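Local coordinates for protein NAD(P)H-flavin oxidoreductase (Agrobacterium tumefaciens str. C58, PDB 2FRE) that binds flavin mononucleotide and, as a nitroreductase-family flavoprotein, probably catalyses NAD(P)H-dependent reduction of flavin or other acceptors, at residues L69-E72 with N78-W81. Numbering follows the deposited sequence.
Sequences LFVE and NQKW. With FMN (flavin mononucleotide), chain C.
Gln79 reaches across to the last turn of helix 67-72 and lies against Val71 and Glu72. Its CG sits 3.1 Å from the backbone O of Val71, a close CH-to-carbonyl approach, and is 3.9 Å from Val71 CG1. With CG turned anti to its own carbonyl carbon (chi1 -74°) and the chain extended beyond it, the terminal amide is carried past the Val71 carbonyl. The amide as a whole lies between the Val71 methyl CG1 and the backbone of Glu72, its CD 3.4 Å from Val71 O and 4.0 Å from Glu72 CA. The bond from CA to CB of Glu72 points away from the 78-81 segment, and the closest approach is made at its CA. The CA atoms of Val71 and Gln79 approach to 6.1 Å. These are consecutive short helices of a nitroreductase-type alpha/beta fold, meeting at the protein surface, with Leu74 from the connecting loop also touching Gln79. Helix 76-82 faces the cofactor through other residues: Asn78 places its amide beside the flavin N3 and O4, and Trp81 brings CZ2 within 3.7 Å of FMN O2. Phe70, on helix 67-72, packs on Val58 and Ala60 of strand 55-61.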
ATOM      1  N   LEU A  69      17.944  15.322 -14.185  1.00 20.70           N
ATOM      2  CA  LEU A  69      16.922  14.715 -15.013  1.00 21.25           C
ATOM      3  C   LEU A  69      15.745  14.267 -14.155  1.00 20.97           C
ATOM      4  O   LEU A  69      14.588  14.495 -14.513  1.00 21.32           O
ATOM      5  CB  LEU A  69      17.490  13.541 -15.797  1.00 20.74           C
ATOM      6  CG  LEU A  69      16.454  12.666 -16.523  1.00 22.55           C
ATOM      7  CD1 LEU A  69      15.689  13.451 -17.613  1.00 23.59           C
ATOM      8  CD2 LEU A  69      17.177  11.482 -17.106  1.00 22.92           C
ATOM      9  N   PHE A  70      16.034  13.610 -13.038  1.00 21.16           N
ATOM     10  CA  PHE A  70      14.976  13.166 -12.135  1.00 21.83           C
ATOM     11  C   PHE A  70      14.181  14.354 -11.597  1.00 21.99           C
ATOM     12  O   PHE A  70      12.970  14.289 -11.504  1.00 22.83           O
ATOM     13  CB  PHE A  70      15.550  12.325 -10.988  1.00 21.89           C
ATOM     14  CG  PHE A  70      15.739  10.878 -11.339  1.00 21.54           C
ATOM     15  CD1 PHE A  70      16.605  10.494 -12.348  1.00 22.41           C
ATOM     16  CD2 PHE A  70      15.041   9.883 -10.651  1.00 22.19           C
ATOM     17  CE1 PHE A  70      16.770   9.125 -12.690  1.00 22.11           C
ATOM     18  CE2 PHE A  70      15.212   8.524 -10.986  1.00 21.15           C
ATOM     19  CZ  PHE A  70      16.061   8.153 -11.991  1.00 20.24           C
ATOM     20  N   VAL A  71      14.862  15.450 -11.273  1.00 22.19           N
ATOM     21  CA  VAL A  71      14.175  16.662 -10.815  1.00 23.11           C
ATOM     22  C   VAL A  71      13.253  17.244 -11.905  1.00 23.90           C
ATOM     23  O   VAL A  71      12.104  17.612 -11.636  1.00 24.78           O
ATOM     24  CB  VAL A  71      15.165  17.748 -10.384  1.00 22.76           C
ATOM     25  CG1 VAL A  71      14.444  19.062 -10.139  1.00 23.21           C
ATOM     26  CG2 VAL A  71      15.942  17.321  -9.118  1.00 21.66           C
ATOM     27  N   GLU A  72      13.731  17.303 -13.143  1.00 24.84           N
ATOM     28  CA  GLU A  72      12.982  18.029 -14.175  1.00 25.24           C
ATOM     29  C   GLU A  72      11.823  17.206 -14.729  1.00 25.97           C
ATOM     30  O   GLU A  72      10.992  17.748 -15.459  1.00 26.13           O
ATOM     31  CB  GLU A  72      13.914  18.543 -15.277  1.00 25.70           C
ATOM     32  CG  GLU A  72      14.365  17.511 -16.259  1.00 26.25           C
ATOM     33  CD  GLU A  72      15.421  18.041 -17.212  1.00 25.29           C
ATOM     34  OE1 GLU A  72      15.196  19.091 -17.871  1.00 23.13           O
ATOM     35  OE2 GLU A  72      16.476  17.382 -17.310  1.00 24.91           O
ATOM     36  N   ASN A  78       6.216  20.809  -7.641  1.00 28.36           N
ATOM     37  CA  ASN A  78       6.932  19.795  -6.866  1.00 27.32           C
ATOM     38  C   ASN A  78       8.446  19.989  -6.896  1.00 26.90           C
ATOM     39  O   ASN A  78       9.109  19.775  -5.879  1.00 27.22           O
ATOM     40  CB  ASN A  78       6.596  18.375  -7.339  1.00 27.29           C
ATOM     41  CG  ASN A  78       5.200  17.926  -6.936  1.00 27.47           C
ATOM     42  OD1 ASN A  78       4.566  17.125  -7.646  1.00 28.69           O
ATOM     43  ND2 ASN A  78       4.724  18.404  -5.794  1.00 23.16           N
ATOM     44  N   GLN A  79       9.003  20.401  -8.035  1.00 26.34           N
ATOM     45  CA  GLN A  79      10.451  20.617  -8.126  1.00 25.93           C
ATOM     46  C   GLN A  79      10.971  21.532  -7.034  1.00 26.17           C
ATOM     47  O   GLN A  79      12.059  21.318  -6.516  1.00 26.52           O
ATOM     48  CB  GLN A  79      10.839  21.229  -9.464  1.00 25.84           C
ATOM     49  CG  GLN A  79      10.782  20.264 -10.617  1.00 25.10           C
ATOM     50  CD  GLN A  79      11.280  20.874 -11.917  1.00 25.00           C
ATOM     51  OE1 GLN A  79      10.747  20.588 -12.991  1.00 26.29           O
ATOM     52  NE2 GLN A  79      12.318  21.690 -11.831  1.00 20.44           N
ATOM     53  N   LYS A  80      10.193  22.565  -6.717  1.00 26.46           N
ATOM     54  CA  LYS A  80      10.605  23.633  -5.825  1.00 27.29           C
ATOM     55  C   LYS A  80      11.140  23.098  -4.507  1.00 26.61           C
ATOM     56  O   LYS A  80      12.097  23.629  -3.970  1.00 24.71           O
ATOM     57  CB  LYS A  80       9.421  24.560  -5.537  1.00 27.88           C
ATOM     58  CG  LYS A  80       8.994  25.406  -6.707  1.00 30.19           C
ATOM     59  CD  LYS A  80       7.634  26.077  -6.468  1.00 30.58           C
ATOM     60  CE  LYS A  80       7.476  27.379  -7.273  1.00 33.22           C
ATOM     61  NZ  LYS A  80       7.691  27.237  -8.770  1.00 36.89           N
ATOM     62  N   TRP A  81      10.512  22.041  -3.987  1.00 26.06           N
ATOM     63  CA  TRP A  81      10.912  21.463  -2.702  1.00 26.29           C
ATOM     64  C   TRP A  81      11.605  20.120  -2.858  1.00 25.96           C
ATOM     65  O   TRP A  81      12.529  19.825  -2.114  1.00 26.22           O
ATOM     66  CB  TRP A  81       9.702  21.341  -1.745  1.00 26.21           C
ATOM     67  CG  TRP A  81       8.553  20.578  -2.293  1.00 25.74           C
ATOM     68  CD1 TRP A  81       7.498  21.083  -2.996  1.00 26.61           C
ATOM     69  CD2 TRP A  81       8.333  19.175  -2.193  1.00 26.18           C
ATOM     70  NE1 TRP A  81       6.636  20.089  -3.335  1.00 26.78           N
ATOM     71  CE2 TRP A  81       7.121  18.899  -2.867  1.00 26.34           C
ATOM     72  CE3 TRP A  81       9.043  18.118  -1.615  1.00 25.18           C
ATOM     73  CZ2 TRP A  81       6.605  17.616  -2.980  1.00 26.80           C
ATOM     74  CZ3 TRP A  81       8.526  16.832  -1.725  1.00 26.71           C
ATOM     75  CH2 TRP A  81       7.326  16.591  -2.413  1.00 26.65           C
TER
HETATM   76  N1  FMN C1151       2.105  15.883  -2.455  1.00 23.30           N
HETATM   77  C2  FMN C1151       2.546  16.978  -3.197  1.00 24.22           C
HETATM   78  O2  FMN C1151       2.947  17.995  -2.620  1.00 23.42           O
HETATM   79  N3  FMN C1151       2.520  16.949  -4.581  1.00 23.04           N
HETATM   80  C4  FMN C1151       2.083  15.848  -5.267  1.00 24.24           C
HETATM   81  O4  FMN C1151       2.286  15.775  -6.496  1.00 21.59           O
HETATM   82  C4A FMN C1151       1.640  14.740  -4.513  1.00 23.99           C
HETATM   83  N5  FMN C1151       1.185  13.604  -5.159  1.00 24.61           N
HETATM   84  C5A FMN C1151       0.825  12.498  -4.406  1.00 23.63           C
HETATM   85  C6  FMN C1151       0.407  11.353  -5.061  1.00 24.06           C
HETATM   86  C7  FMN C1151       0.048  10.228  -4.348  1.00 23.60           C
HETATM   87  C7M FMN C1151       0.119   8.934  -5.111  1.00 25.25           C
HETATM   88  C8  FMN C1151       0.078  10.235  -2.949  1.00 23.34           C
HETATM   89  C8M FMN C1151       0.240   8.942  -2.185  1.00 19.94           C
HETATM   90  C9  FMN C1151       0.493  11.380  -2.282  1.00 23.70           C
HETATM   91  C9A FMN C1151       0.848  12.528  -3.016  1.00 23.25           C
HETATM   92  N10 FMN C1151       1.245  13.674  -2.361  1.00 23.46           N
HETATM   93  C10 FMN C1151       1.659  14.768  -3.113  1.00 23.02           C
HETATM   94  C1' FMN C1151       1.193  13.781  -0.858  1.00 20.93           C
HETATM   95  C2' FMN C1151      -0.202  13.652  -0.250  1.00 19.72           C
HETATM   96  O2' FMN C1151      -0.939  14.867  -0.331  1.00 20.99           O
HETATM   97  C3' FMN C1151      -0.091  13.171   1.195  1.00 19.72           C
HETATM   98  O3' FMN C1151       0.459  11.859   1.220  1.00 20.60           O
HETATM   99  C4' FMN C1151      -1.443  13.221   1.896  1.00 19.45           C
HETATM  100  O4' FMN C1151      -1.884  14.563   2.026  1.00 23.17           O
HETATM  101  C5' FMN C1151      -1.435  12.569   3.274  1.00 19.87           C
HETATM  102  O5' FMN C1151      -0.511  13.213   4.136  1.00 18.36           O
HETATM  103  P   FMN C1151       0.665  12.389   4.862  1.00 19.61           P
HETATM  104  O1P FMN C1151      -0.010  11.502   5.895  1.00 17.76           O
HETATM  105  O2P FMN C1151       1.376  11.516   3.841  1.00 19.42           O
HETATM  106  O3P FMN C1151       1.596  13.408   5.463  1.00 20.30           O